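PDB 3A8T: adenylate isopentenyltransferase from Humulus lupulus, which transfers an isopentenyl group from dimethylallyl diphosphate to ATP, ADP or AMP, a step in the biosynthesis of cytokinins. Local coordinates for residues Phe204-His218 with Leu228-Glu242. Numbering follows the deposited sequence.
Sequences FDELAEFYSPEDEDH and LRKAIGVPEFDRYFE. With ATP (adenosine-5'-triphosphate), chain B.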
ATOM      1  N   PHE A 204     -10.153  -0.586 -14.517  1.00 22.15           N
ATOM      2  CA  PHE A 204     -10.140  -1.393 -15.717  1.00 23.14           C
ATOM      3  C   PHE A 204      -9.634  -0.635 -16.953  1.00 24.15           C
ATOM      4  O   PHE A 204      -8.831  -1.137 -17.720  1.00 26.54           O
ATOM      5  CB  PHE A 204     -11.541  -1.986 -15.941  1.00 22.41           C
ATOM      6  CG  PHE A 204     -11.721  -2.667 -17.282  1.00 22.43           C
ATOM      7  CD1 PHE A 204     -11.222  -3.959 -17.504  1.00 20.55           C
ATOM      8  CD2 PHE A 204     -12.344  -1.987 -18.340  1.00 23.97           C
ATOM      9  CE1 PHE A 204     -11.326  -4.595 -18.767  1.00 23.54           C
ATOM     10  CE2 PHE A 204     -12.470  -2.600 -19.656  1.00 25.93           C
ATOM     11  CZ  PHE A 204     -11.964  -3.894 -19.865  1.00 26.10           C
ATOM     12  N   ASP A 205     -10.087   0.585 -17.138  1.00 25.46           N
ATOM     13  CA  ASP A 205      -9.639   1.388 -18.250  1.00 25.09           C
ATOM     14  C   ASP A 205      -8.201   1.758 -18.065  1.00 23.05           C
ATOM     15  O   ASP A 205      -7.487   1.904 -18.992  1.00 23.65           O
ATOM     16  CB  ASP A 205     -10.487   2.626 -18.302  1.00 27.86           C
ATOM     17  CG  ASP A 205     -11.934   2.273 -18.475  1.00 31.21           C
ATOM     18  OD1 ASP A 205     -12.311   1.805 -19.577  1.00 33.33           O
ATOM     19  OD2 ASP A 205     -12.699   2.422 -17.504  1.00 35.72           O
ATOM     20  N   GLU A 206      -7.781   1.900 -16.834  1.00 22.72           N
ATOM     21  CA  GLU A 206      -6.395   2.251 -16.530  1.00 22.03           C
ATOM     22  C   GLU A 206      -5.513   1.081 -16.969  1.00 22.12           C
ATOM     23  O   GLU A 206      -4.478   1.253 -17.609  1.00 22.77           O
ATOM     24  CB  GLU A 206      -6.267   2.474 -15.012  1.00 22.45           C
ATOM     25  CG  GLU A 206      -4.923   2.948 -14.539  1.00 25.58           C
ATOM     26  CD  GLU A 206      -4.827   3.052 -13.014  1.00 26.01           C
ATOM     27  OE1 GLU A 206      -4.790   1.996 -12.337  1.00 26.53           O
ATOM     28  OE2 GLU A 206      -4.791   4.197 -12.504  1.00 27.92           O
ATOM     29  N   LEU A 207      -5.958  -0.127 -16.636  1.00 21.68           N
ATOM     30  CA  LEU A 207      -5.204  -1.314 -16.963  1.00 19.48           C
ATOM     31  C   LEU A 207      -5.275  -1.598 -18.461  1.00 20.51           C
ATOM     32  O   LEU A 207      -4.315  -2.103 -19.040  1.00 22.27           O
ATOM     33  CB  LEU A 207      -5.734  -2.498 -16.126  1.00 19.81           C
ATOM     34  CG  LEU A 207      -5.586  -2.497 -14.588  1.00 17.35           C
ATOM     35  CD1 LEU A 207      -6.478  -3.500 -14.032  1.00 15.53           C
ATOM     36  CD2 LEU A 207      -4.141  -2.826 -14.123  1.00 17.94           C
ATOM     37  N   ALA A 208      -6.400  -1.291 -19.104  1.00 19.67           N
ATOM     38  CA  ALA A 208      -6.500  -1.517 -20.547  1.00 20.57           C
ATOM     39  C   ALA A 208      -5.513  -0.610 -21.263  1.00 21.27           C
ATOM     40  O   ALA A 208      -4.948  -0.994 -22.272  1.00 23.31           O
ATOM     41  CB  ALA A 208      -7.949  -1.244 -21.073  1.00 17.47           C
ATOM     42  N   GLU A 209      -5.299   0.590 -20.737  1.00 23.66           N
ATOM     43  CA  GLU A 209      -4.383   1.551 -21.358  1.00 25.62           C
ATOM     44  C   GLU A 209      -2.930   1.183 -21.043  1.00 25.40           C
ATOM     45  O   GLU A 209      -2.017   1.451 -21.831  1.00 25.06           O
ATOM     46  CB  GLU A 209      -4.703   2.973 -20.875  1.00 29.41           C
ATOM     47  CG  GLU A 209      -3.733   4.046 -21.357  1.00 37.48           C
ATOM     48  CD  GLU A 209      -3.843   4.346 -22.882  1.00 43.36           C
ATOM     49  OE1 GLU A 209      -4.982   4.352 -23.431  1.00 46.44           O
ATOM     50  OE2 GLU A 209      -2.792   4.591 -23.534  1.00 46.43           O
ATOM     51  N   PHE A 210      -2.726   0.537 -19.902  1.00 24.02           N
ATOM     52  CA  PHE A 210      -1.391   0.109 -19.480  1.00 24.45           C
ATOM     53  C   PHE A 210      -0.936  -1.120 -20.303  1.00 26.18           C
ATOM     54  O   PHE A 210       0.268  -1.350 -20.570  1.00 23.23           O
ATOM     55  CB  PHE A 210      -1.450  -0.278 -18.018  1.00 23.49           C
ATOM     56  CG  PHE A 210      -0.116  -0.515 -17.403  1.00 23.05           C
ATOM     57  CD1 PHE A 210       0.811   0.551 -17.252  1.00 22.52           C
ATOM     58  CD2 PHE A 210       0.232  -1.776 -16.948  1.00 20.43           C
ATOM     59  CE1 PHE A 210       2.058   0.340 -16.653  1.00 20.61           C
ATOM     60  CE2 PHE A 210       1.481  -1.999 -16.348  1.00 20.08           C
ATOM     61  CZ  PHE A 210       2.389  -0.965 -16.198  1.00 20.88           C
ATOM     62  N   TYR A 211      -1.944  -1.884 -20.723  1.00 26.75           N
ATOM     63  CA  TYR A 211      -1.749  -3.094 -21.482  1.00 27.16           C
ATOM     64  C   TYR A 211      -0.952  -2.880 -22.742  1.00 27.85           C
ATOM     65  O   TYR A 211      -1.146  -1.910 -23.456  1.00 29.26           O
ATOM     66  CB  TYR A 211      -3.104  -3.710 -21.819  1.00 26.61           C
ATOM     67  CG  TYR A 211      -2.990  -5.077 -22.429  1.00 25.74           C
ATOM     68  CD1 TYR A 211      -2.733  -6.210 -21.644  1.00 26.25           C
ATOM     69  CD2 TYR A 211      -3.064  -5.234 -23.813  1.00 26.31           C
ATOM     70  CE1 TYR A 211      -2.559  -7.460 -22.226  1.00 24.82           C
ATOM     71  CE2 TYR A 211      -2.890  -6.455 -24.397  1.00 23.88           C
ATOM     72  CZ  TYR A 211      -2.647  -7.555 -23.617  1.00 24.74           C
ATOM     73  OH  TYR A 211      -2.543  -8.736 -24.263  1.00 25.86           O
ATOM     74  N   SER A 212      -0.082  -3.834 -23.029  1.00 29.87           N
ATOM     75  CA  SER A 212       0.790  -3.774 -24.196  1.00 32.20           C
ATOM     76  C   SER A 212       1.230  -5.151 -24.690  1.00 33.21           C
ATOM     77  O   SER A 212       1.876  -5.901 -23.966  1.00 31.90           O
ATOM     78  CB  SER A 212       2.014  -2.941 -23.834  1.00 32.58           C
ATOM     79  OG  SER A 212       3.076  -3.192 -24.699  1.00 34.14           O
ATOM     80  N   PRO A 213       0.885  -5.504 -25.935  1.00 35.89           N
ATOM     81  CA  PRO A 213       1.295  -6.814 -26.438  1.00 36.96           C
ATOM     82  C   PRO A 213       2.814  -7.003 -26.561  1.00 39.25           C
ATOM     83  O   PRO A 213       3.246  -8.086 -26.854  1.00 39.33           O
ATOM     84  CB  PRO A 213       0.577  -6.911 -27.761  1.00 37.25           C
ATOM     85  CG  PRO A 213      -0.692  -6.074 -27.534  1.00 37.07           C
ATOM     86  CD  PRO A 213      -0.074  -4.866 -26.857  1.00 37.06           C
ATOM     87  N   GLU A 214       3.635  -5.964 -26.359  1.00 41.84           N
ATOM     88  CA  GLU A 214       5.076  -6.198 -26.388  1.00 44.12           C
ATOM     89  C   GLU A 214       5.540  -6.719 -25.013  1.00 43.80           C
ATOM     90  O   GLU A 214       6.722  -6.947 -24.792  1.00 45.16           O
ATOM     91  CB  GLU A 214       5.906  -4.950 -26.755  1.00 47.38           C
ATOM     92  CG  GLU A 214       7.437  -5.269 -26.606  1.00 52.99           C
ATOM     93  CD  GLU A 214       8.426  -4.457 -27.474  1.00 56.29           C
ATOM     94  OE1 GLU A 214       8.290  -3.208 -27.535  1.00 57.48           O
ATOM     95  OE2 GLU A 214       9.358  -5.088 -28.058  1.00 56.80           O
ATOM     96  N   ASP A 215       4.627  -6.889 -24.064  1.00 42.66           N
ATOM     97  CA  ASP A 215       5.033  -7.437 -22.769  1.00 41.09           C
ATOM     98  C   ASP A 215       5.109  -8.953 -22.824  1.00 38.48           C
ATOM     99  O   ASP A 215       4.218  -9.624 -23.311  1.00 37.40           O
ATOM    100  CB  ASP A 215       4.097  -6.991 -21.638  1.00 42.25           C
ATOM    101  CG  ASP A 215       4.384  -5.573 -21.189  1.00 43.13           C
ATOM    102  OD1 ASP A 215       5.587  -5.235 -21.030  1.00 44.51           O
ATOM    103  OD2 ASP A 215       3.417  -4.804 -21.001  1.00 43.03           O
ATOM    104  N   GLU A 216       6.183  -9.489 -22.286  1.00 37.64           N
ATOM    105  CA  GLU A 216       6.395 -10.914 -22.342  1.00 37.46           C
ATOM    106  C   GLU A 216       5.972 -11.694 -21.103  1.00 34.72           C
ATOM    107  O   GLU A 216       6.249 -12.890 -21.027  1.00 34.33           O
ATOM    108  CB  GLU A 216       7.889 -11.159 -22.646  1.00 41.29           C
ATOM    109  CG  GLU A 216       8.376 -10.399 -23.923  1.00 47.43           C
ATOM    110  CD  GLU A 216       9.887 -10.484 -24.189  1.00 50.41           C
ATOM    111  OE1 GLU A 216      10.356  -9.769 -25.117  1.00 51.48           O
ATOM    112  OE2 GLU A 216      10.597 -11.259 -23.491  1.00 51.70           O
ATOM    113  N   ASP A 217       5.304 -11.040 -20.156  1.00 29.89           N
ATOM    114  CA  ASP A 217       4.917 -11.714 -18.904  1.00 28.10           C
ATOM    115  C   ASP A 217       3.423 -11.993 -18.697  1.00 26.36           C
ATOM    116  O   ASP A 217       3.042 -12.256 -17.551  1.00 23.70           O
ATOM    117  CB  ASP A 217       5.363 -10.888 -17.687  1.00 26.51           C
ATOM    118  CG  ASP A 217       4.754  -9.452 -17.689  1.00 27.56           C
ATOM    119  OD1 ASP A 217       3.703  -9.246 -18.327  1.00 28.54           O
ATOM    120  OD2 ASP A 217       5.316  -8.523 -17.074  1.00 25.13           O
ATOM    121  N   HIS A 218       2.615 -11.916 -19.761  1.00 24.90           N
ATOM    122  CA  HIS A 218       1.157 -12.059 -19.656  1.00 26.21           C
ATOM    123  C   HIS A 218       0.637 -13.327 -19.039  1.00 28.07           C
ATOM    124  O   HIS A 218      -0.449 -13.331 -18.432  1.00 26.82           O
ATOM    125  CB  HIS A 218       0.476 -11.838 -21.017  1.00 26.11           C
ATOM    126  CG  HIS A 218       0.613 -10.438 -21.540  1.00 25.82           C
ATOM    127  ND1 HIS A 218       0.663 -10.152 -22.889  1.00 27.40           N
ATOM    128  CD2 HIS A 218       0.734  -9.252 -20.901  1.00 21.94           C
ATOM    129  CE1 HIS A 218       0.819  -8.853 -23.059  1.00 24.46           C
ATOM    130  NE2 HIS A 218       0.865  -8.283 -21.868  1.00 25.82           N
ATOM    131  N   LEU A 228       6.548  -2.626 -11.302  1.00 21.39           N
ATOM    132  CA  LEU A 228       5.135  -2.235 -11.330  1.00 20.88           C
ATOM    133  C   LEU A 228       4.241  -3.314 -11.965  1.00 20.52           C
ATOM    134  O   LEU A 228       3.067  -3.395 -11.675  1.00 19.64           O
ATOM    135  CB  LEU A 228       4.946  -0.913 -12.083  1.00 19.44           C
ATOM    136  CG  LEU A 228       3.506  -0.375 -12.039  1.00 20.19           C
ATOM    137  CD1 LEU A 228       3.130  -0.189 -10.613  1.00 19.36           C
ATOM    138  CD2 LEU A 228       3.342   0.935 -12.745  1.00 13.20           C
ATOM    139  N   ARG A 229       4.804  -4.160 -12.821  1.00 21.02           N
ATOM    140  CA  ARG A 229       3.980  -5.179 -13.440  1.00 20.77           C
ATOM    141  C   ARG A 229       3.594  -6.299 -12.446  1.00 21.33           C
ATOM    142  O   ARG A 229       2.817  -7.171 -12.774  1.00 22.01           O
ATOM    143  CB  ARG A 229       4.661  -5.705 -14.720  1.00 20.11           C
ATOM    144  CG  ARG A 229       4.721  -4.648 -15.778  1.00 18.34           C
ATOM    145  CD  ARG A 229       5.029  -5.183 -17.171  1.00 20.15           C
ATOM    146  NE  ARG A 229       4.121  -6.251 -17.560  1.00 21.85           N
ATOM    147  CZ  ARG A 229       2.850  -6.090 -17.941  1.00 21.45           C
ATOM    148  NH1 ARG A 229       2.287  -4.880 -18.026  1.00 21.54           N
ATOM    149  NH2 ARG A 229       2.099  -7.166 -18.131  1.00 22.18           N
ATOM    150  N   LYS A 230       4.148  -6.251 -11.235  1.00 20.75           N
ATOM    151  CA  LYS A 230       3.793  -7.182 -10.168  1.00 22.06           C
ATOM    152  C   LYS A 230       2.491  -6.781  -9.425  1.00 21.93           C
ATOM    153  O   LYS A 230       1.900  -7.624  -8.773  1.00 22.84           O
ATOM    154  CB  LYS A 230       4.873  -7.239  -9.090  1.00 21.59           C
ATOM    155  CG  LYS A 230       6.204  -7.763  -9.560  1.00 24.69           C
ATOM    156  CD  LYS A 230       7.185  -7.740  -8.408  1.00 23.38           C
ATOM    157  CE  LYS A 230       7.237  -9.092  -7.754  1.00 24.91           C
ATOM    158  NZ  LYS A 230       8.029  -9.027  -6.492  1.00 30.78           N
ATOM    159  N   ALA A 231       2.081  -5.514  -9.511  1.00 21.07           N
ATOM    160  CA  ALA A 231       0.906  -4.966  -8.827  1.00 20.30           C
ATOM    161  C   ALA A 231      -0.313  -5.841  -8.932  1.00 19.93           C
ATOM    162  O   ALA A 231      -0.597  -6.322 -10.016  1.00 21.39           O
ATOM    163  CB  ALA A 231       0.607  -3.586  -9.393  1.00 18.45           C
ATOM    164  N   ILE A 232      -1.041  -6.076  -7.830  1.00 20.71           N
ATOM    165  CA  ILE A 232      -2.237  -6.934  -7.944  1.00 22.64           C
ATOM    166  C   ILE A 232      -3.201  -6.219  -8.907  1.00 22.33           C
ATOM    167  O   ILE A 232      -3.427  -5.008  -8.795  1.00 22.33           O
ATOM    168  CB  ILE A 232      -2.998  -7.179  -6.594  1.00 24.12           C
ATOM    169  CG1 ILE A 232      -2.107  -7.816  -5.538  1.00 24.65           C
ATOM    170  CG2 ILE A 232      -4.136  -8.122  -6.832  1.00 23.76           C
ATOM    171  CD1 ILE A 232      -1.541  -9.037  -5.938  1.00 24.52           C
ATOM    172  N   GLY A 233      -3.739  -6.974  -9.868  1.00 21.49           N
ATOM    173  CA  GLY A 233      -4.627  -6.393 -10.865  1.00 18.17           C
ATOM    174  C   GLY A 233      -4.017  -6.495 -12.241  1.00 18.61           C
ATOM    175  O   GLY A 233      -4.688  -6.799 -13.247  1.00 19.53           O
ATOM    176  N   VAL A 234      -2.709  -6.310 -12.314  1.00 17.46           N
ATOM    177  CA  VAL A 234      -2.140  -6.386 -13.643  1.00 17.56           C
ATOM    178  C   VAL A 234      -2.135  -7.771 -14.274  1.00 17.10           C
ATOM    179  O   VAL A 234      -2.532  -7.931 -15.393  1.00 18.82           O
ATOM    180  CB  VAL A 234      -0.717  -5.881 -13.688  1.00 15.56           C
ATOM    181  CG1 VAL A 234      -0.262  -5.906 -15.102  1.00 11.50           C
ATOM    182  CG2 VAL A 234      -0.617  -4.483 -13.079  1.00 15.51           C
ATOM    183  N   PRO A 235      -1.619  -8.774 -13.558  1.00 17.52           N
ATOM    184  CA  PRO A 235      -1.566 -10.156 -14.095  1.00 17.56           C
ATOM    185  C   PRO A 235      -2.965 -10.720 -14.334  1.00 17.18           C
ATOM    186  O   PRO A 235      -3.185 -11.396 -15.345  1.00 17.90           O
ATOM    187  CB  PRO A 235      -0.810 -10.958 -13.013  1.00 16.91           C
ATOM    188  CG  PRO A 235      -0.323  -9.876 -11.944  1.00 14.53           C
ATOM    189  CD  PRO A 235      -1.288  -8.718 -12.116  1.00 16.98           C
ATOM    190  N   GLU A 236      -3.902 -10.370 -13.434  1.00 18.13           N
ATOM    191  CA  GLU A 236      -5.296 -10.838 -13.488  1.00 19.00           C
ATOM    192  C   GLU A 236      -5.976 -10.326 -14.744  1.00 19.00           C
ATOM    193  O   GLU A 236      -6.571 -11.114 -15.498  1.00 20.48           O
ATOM    194  CB  GLU A 236      -6.099 -10.430 -12.235  1.00 21.77           C
ATOM    195  CG  GLU A 236      -5.579 -10.965 -10.926  1.00 20.82           C
ATOM    196  CD  GLU A 236      -4.419 -10.146 -10.335  1.00 25.55           C
ATOM    197  OE1 GLU A 236      -3.764  -9.312 -11.032  1.00 25.43           O
ATOM    198  OE2 GLU A 236      -4.158 -10.333  -9.133  1.00 25.08           O
ATOM    199  N   PHE A 237      -5.882  -9.025 -14.994  1.00 17.83           N
ATOM    200  CA  PHE A 237      -6.501  -8.542 -16.211  1.00 16.93           C
ATOM    201  C   PHE A 237      -5.781  -8.914 -17.466  1.00 16.78           C
ATOM    202  O   PHE A 237      -6.412  -8.991 -18.505  1.00 17.31           O
ATOM    203  CB  PHE A 237      -6.831  -7.044 -16.131  1.00 16.96           C
ATOM    204  CG  PHE A 237      -8.235  -6.807 -15.596  1.00 22.05           C
ATOM    205  CD1 PHE A 237      -9.360  -7.224 -16.351  1.00 20.84           C
ATOM    206  CD2 PHE A 237      -8.452  -6.341 -14.275  1.00 21.98           C
ATOM    207  CE1 PHE A 237     -10.657  -7.192 -15.795  1.00 23.07           C
ATOM    208  CE2 PHE A 237      -9.735  -6.307 -13.724  1.00 21.30           C
ATOM    209  CZ  PHE A 237     -10.840  -6.735 -14.478  1.00 21.99           C
ATOM    210  N   ASP A 238      -4.471  -9.151 -17.399  1.00 17.32           N
ATOM    211  CA  ASP A 238      -3.731  -9.596 -18.605  1.00 18.69           C
ATOM    212  C   ASP A 238      -4.367 -10.921 -19.092  1.00 20.38           C
ATOM    213  O   ASP A 238      -4.513 -11.178 -20.298  1.00 22.96           O
ATOM    214  CB  ASP A 238      -2.232  -9.814 -18.324  1.00 16.92           C
ATOM    215  CG  ASP A 238      -1.453  -8.497 -18.201  1.00 19.18           C
ATOM    216  OD1 ASP A 238      -2.004  -7.430 -18.571  1.00 20.63           O
ATOM    217  OD2 ASP A 238      -0.286  -8.512 -17.736  1.00 21.13           O
ATOM    218  N   ARG A 239      -4.780 -11.755 -18.156  1.00 21.70           N
ATOM    219  CA  ARG A 239      -5.400 -13.008 -18.527  1.00 23.46           C
ATOM    220  C   ARG A 239      -6.694 -12.694 -19.295  1.00 23.47           C
ATOM    221  O   ARG A 239      -6.979 -13.293 -20.307  1.00 24.62           O
ATOM    222  CB  ARG A 239      -5.666 -13.793 -17.266  1.00 28.14           C
ATOM    223  CG  ARG A 239      -6.257 -15.160 -17.434  1.00 31.35           C
ATOM    224  CD  ARG A 239      -5.773 -16.045 -16.282  1.00 34.01           C
ATOM    225  NE  ARG A 239      -6.448 -17.315 -16.377  1.00 35.39           N
ATOM    226  CZ  ARG A 239      -6.178 -18.203 -17.315  1.00 36.31           C
ATOM    227  NH1 ARG A 239      -5.228 -17.974 -18.214  1.00 38.08           N
ATOM    228  NH2 ARG A 239      -6.913 -19.284 -17.411  1.00 37.31           N
ATOM    229  N   TYR A 240      -7.457 -11.722 -18.819  1.00 22.89           N
ATOM    230  CA  TYR A 240      -8.680 -11.304 -19.489  1.00 21.64           C
ATOM    231  C   TYR A 240      -8.381 -10.662 -20.844  1.00 22.21           C
ATOM    232  O   TYR A 240      -8.960 -11.032 -21.830  1.00 21.68           O
ATOM    233  CB  TYR A 240      -9.429 -10.315 -18.623  1.00 21.06           C
ATOM    234  CG  TYR A 240     -10.596  -9.707 -19.300  1.00 24.48           C
ATOM    235  CD1 TYR A 240     -11.840 -10.331 -19.292  1.00 24.78           C
ATOM    236  CD2 TYR A 240     -10.481  -8.491 -19.945  1.00 25.60           C
ATOM    237  CE1 TYR A 240     -12.940  -9.761 -19.899  1.00 25.30           C
ATOM    238  CE2 TYR A 240     -11.589  -7.910 -20.559  1.00 27.61           C
ATOM    239  CZ  TYR A 240     -12.813  -8.548 -20.528  1.00 26.48           C
ATOM    240  OH  TYR A 240     -13.898  -7.936 -21.106  1.00 27.15           O
ATOM    241  N   PHE A 241      -7.467  -9.703 -20.899  1.00 23.45           N
ATOM    242  CA  PHE A 241      -7.161  -9.064 -22.173  1.00 24.39           C
ATOM    243  C   PHE A 241      -6.563 -10.093 -23.170  1.00 25.90           C
ATOM    244  O   PHE A 241      -6.576  -9.903 -24.369  1.00 24.38           O
ATOM    245  CB  PHE A 241      -6.164  -7.901 -21.969  1.00 23.37           C
ATOM    246  CG  PHE A 241      -6.675  -6.792 -21.106  1.00 24.48           C
ATOM    247  CD1 PHE A 241      -7.887  -6.170 -21.371  1.00 23.88           C
ATOM    248  CD2 PHE A 241      -5.918  -6.315 -20.026  1.00 25.39           C
ATOM    249  CE1 PHE A 241      -8.334  -5.089 -20.580  1.00 22.85           C
ATOM    250  CE2 PHE A 241      -6.397  -5.212 -19.237  1.00 24.12           C
ATOM    251  CZ  PHE A 241      -7.579  -4.622 -19.521  1.00 22.16           C
ATOM    252  N   GLU A 242      -6.007 -11.174 -22.658  1.00 28.85           N
ATOM    253  CA  GLU A 242      -5.449 -12.195 -23.526  1.00 32.44           C
ATOM    254  C   GLU A 242      -6.496 -12.574 -24.536  1.00 33.04           C
ATOM    255  O   GLU A 242      -6.262 -12.610 -25.745  1.00 34.03           O
ATOM    256  CB  GLU A 242      -5.071 -13.446 -22.725  1.00 36.33           C
ATOM    257  CG  GLU A 242      -4.181 -14.336 -23.528  1.00 40.79           C
ATOM    258  CD  GLU A 242      -3.083 -13.517 -24.176  1.00 43.09           C
ATOM    259  OE1 GLU A 242      -2.827 -13.683 -25.385  1.00 45.01           O
ATOM    260  OE2 GLU A 242      -2.480 -12.695 -23.460  1.00 45.67           O
TER
HETATM  261  PG  ATP B 800       7.622  -9.865  -1.106  1.00 48.05           P
HETATM  262  O1G ATP B 800       9.077  -9.541  -0.963  1.00 48.83           O
HETATM  263  O2G ATP B 800       7.292  -9.937  -2.701  1.00 47.02           O
HETATM  264  O3G ATP B 800       7.296 -11.304  -0.452  1.00 48.63           O
HETATM  265  PB  ATP B 800       7.357  -7.459   0.208  1.00 31.98           P
HETATM  266  O1B ATP B 800       7.692  -7.565   1.595  1.00 34.73           O
HETATM  267  O2B ATP B 800       8.666  -7.214  -0.592  1.00 34.85           O
HETATM  268  O3B ATP B 800       6.631  -8.778  -0.323  1.00 41.04           O
HETATM  269  PA  ATP B 800       4.797  -6.340  -0.177  1.00 28.06           P
HETATM  270  O1A ATP B 800       4.183  -7.332   0.691  1.00 25.62           O
HETATM  271  O2A ATP B 800       4.110  -4.915   0.191  1.00 29.31           O
HETATM  272  O3A ATP B 800       6.422  -6.141   0.025  1.00 32.49           O
HETATM  273  O5' ATP B 800       4.420  -6.560  -1.744  1.00 28.79           O
HETATM  274  C5' ATP B 800       4.454  -7.900  -2.149  1.00 26.02           C
HETATM  275  C4' ATP B 800       3.587  -8.000  -3.389  1.00 25.79           C
HETATM  276  O4' ATP B 800       2.258  -7.579  -3.057  1.00 25.90           O
HETATM  277  C3' ATP B 800       4.009  -7.069  -4.551  1.00 26.66           C
HETATM  278  O3' ATP B 800       4.989  -7.695  -5.374  1.00 29.71           O
HETATM  279  C2' ATP B 800       2.672  -6.817  -5.270  1.00 24.24           C
HETATM  280  O2' ATP B 800       2.416  -7.832  -6.178  1.00 26.76           O
HETATM  281  C1' ATP B 800       1.638  -6.821  -4.169  1.00 24.27           C
HETATM  282  N9  ATP B 800       1.317  -5.430  -3.744  1.00 24.81           N
HETATM  283  C8  ATP B 800       1.867  -4.742  -2.664  1.00 26.13           C
HETATM  284  N7  ATP B 800       1.437  -3.497  -2.639  1.00 28.54           N
HETATM  285  C5  ATP B 800       0.587  -3.296  -3.685  1.00 27.22           C
HETATM  286  C6  ATP B 800      -0.190  -2.187  -4.208  1.00 27.05           C
HETATM  287  N6  ATP B 800      -0.181  -0.943  -3.628  1.00 25.58           N
HETATM  288  N1  ATP B 800      -0.939  -2.403  -5.310  1.00 25.98           N
HETATM  289  C2  ATP B 800      -0.975  -3.588  -5.905  1.00 25.07           C
HETATM  290  N3  ATP B 800      -0.278  -4.639  -5.467  1.00 23.79           N
HETATM  291  C4  ATP B 800       0.499  -4.556  -4.398  1.00 24.83           C
HETATM  292  O   HOH W   1       0.353 -12.127 -24.993  1.00 36.23           O
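F241 fits its ring against A208 and Y211, one of several side chains through which two short helices crossing at 72° interlock. The ring enters a hollow bounded by F204, A208 and Y211, on helix 204-210 and the residue just after it. CZ of F241 meets CA of A208 at 3.4 Å, where the small alanine leaves room for the ring, while CE1 touches CE1 of F204. Farther back, CB of F241 lies over one face of the Y211 ring, a CH-pi contact 3.9 Å from the centroid. The trans chi1 of F204 (171°) swings its ring toward helix 234-242, where its edge meets the face of F237 in an offset edge-to-face pair, the planes 70° apart. L207 adds two methyls: CD1 packs against CD2 of F237 at 3.5 Å and CD2 against CG2 of V234, beside G233, the N-cap of helix 234-242.

Beyond this aromatic cluster the filling becomes charged. D217 takes two N-H groups of R229, whose chain bends at chi3, one on each carboxylate oxygen: NE donates to OD2 and NH2 to OD1, each at 2.6 Å and each through a syn lone pair. OD2 of D215 sits over a guanidinium face, 3.2 Å from NH1 of R229, a purely electrostatic salt bridge. D238 joins from helix 234-242 by a salt bridge, its OD2 2.8 Å from NH2 of R229, though the hydrogen bond within it is weak in angle; D238 is also paired with R225. The arginine thus probably offsets the repulsion between these carboxylates.

K230 and I232, between R229 and the helix, bind ATP: the ribose O2' donates to the carbonyl of K230, and N of I232 to adenine N3. F237 and Y240 carry the packing onward to helix 257-289, while L207 and F210 touch the loop at L80 and T83.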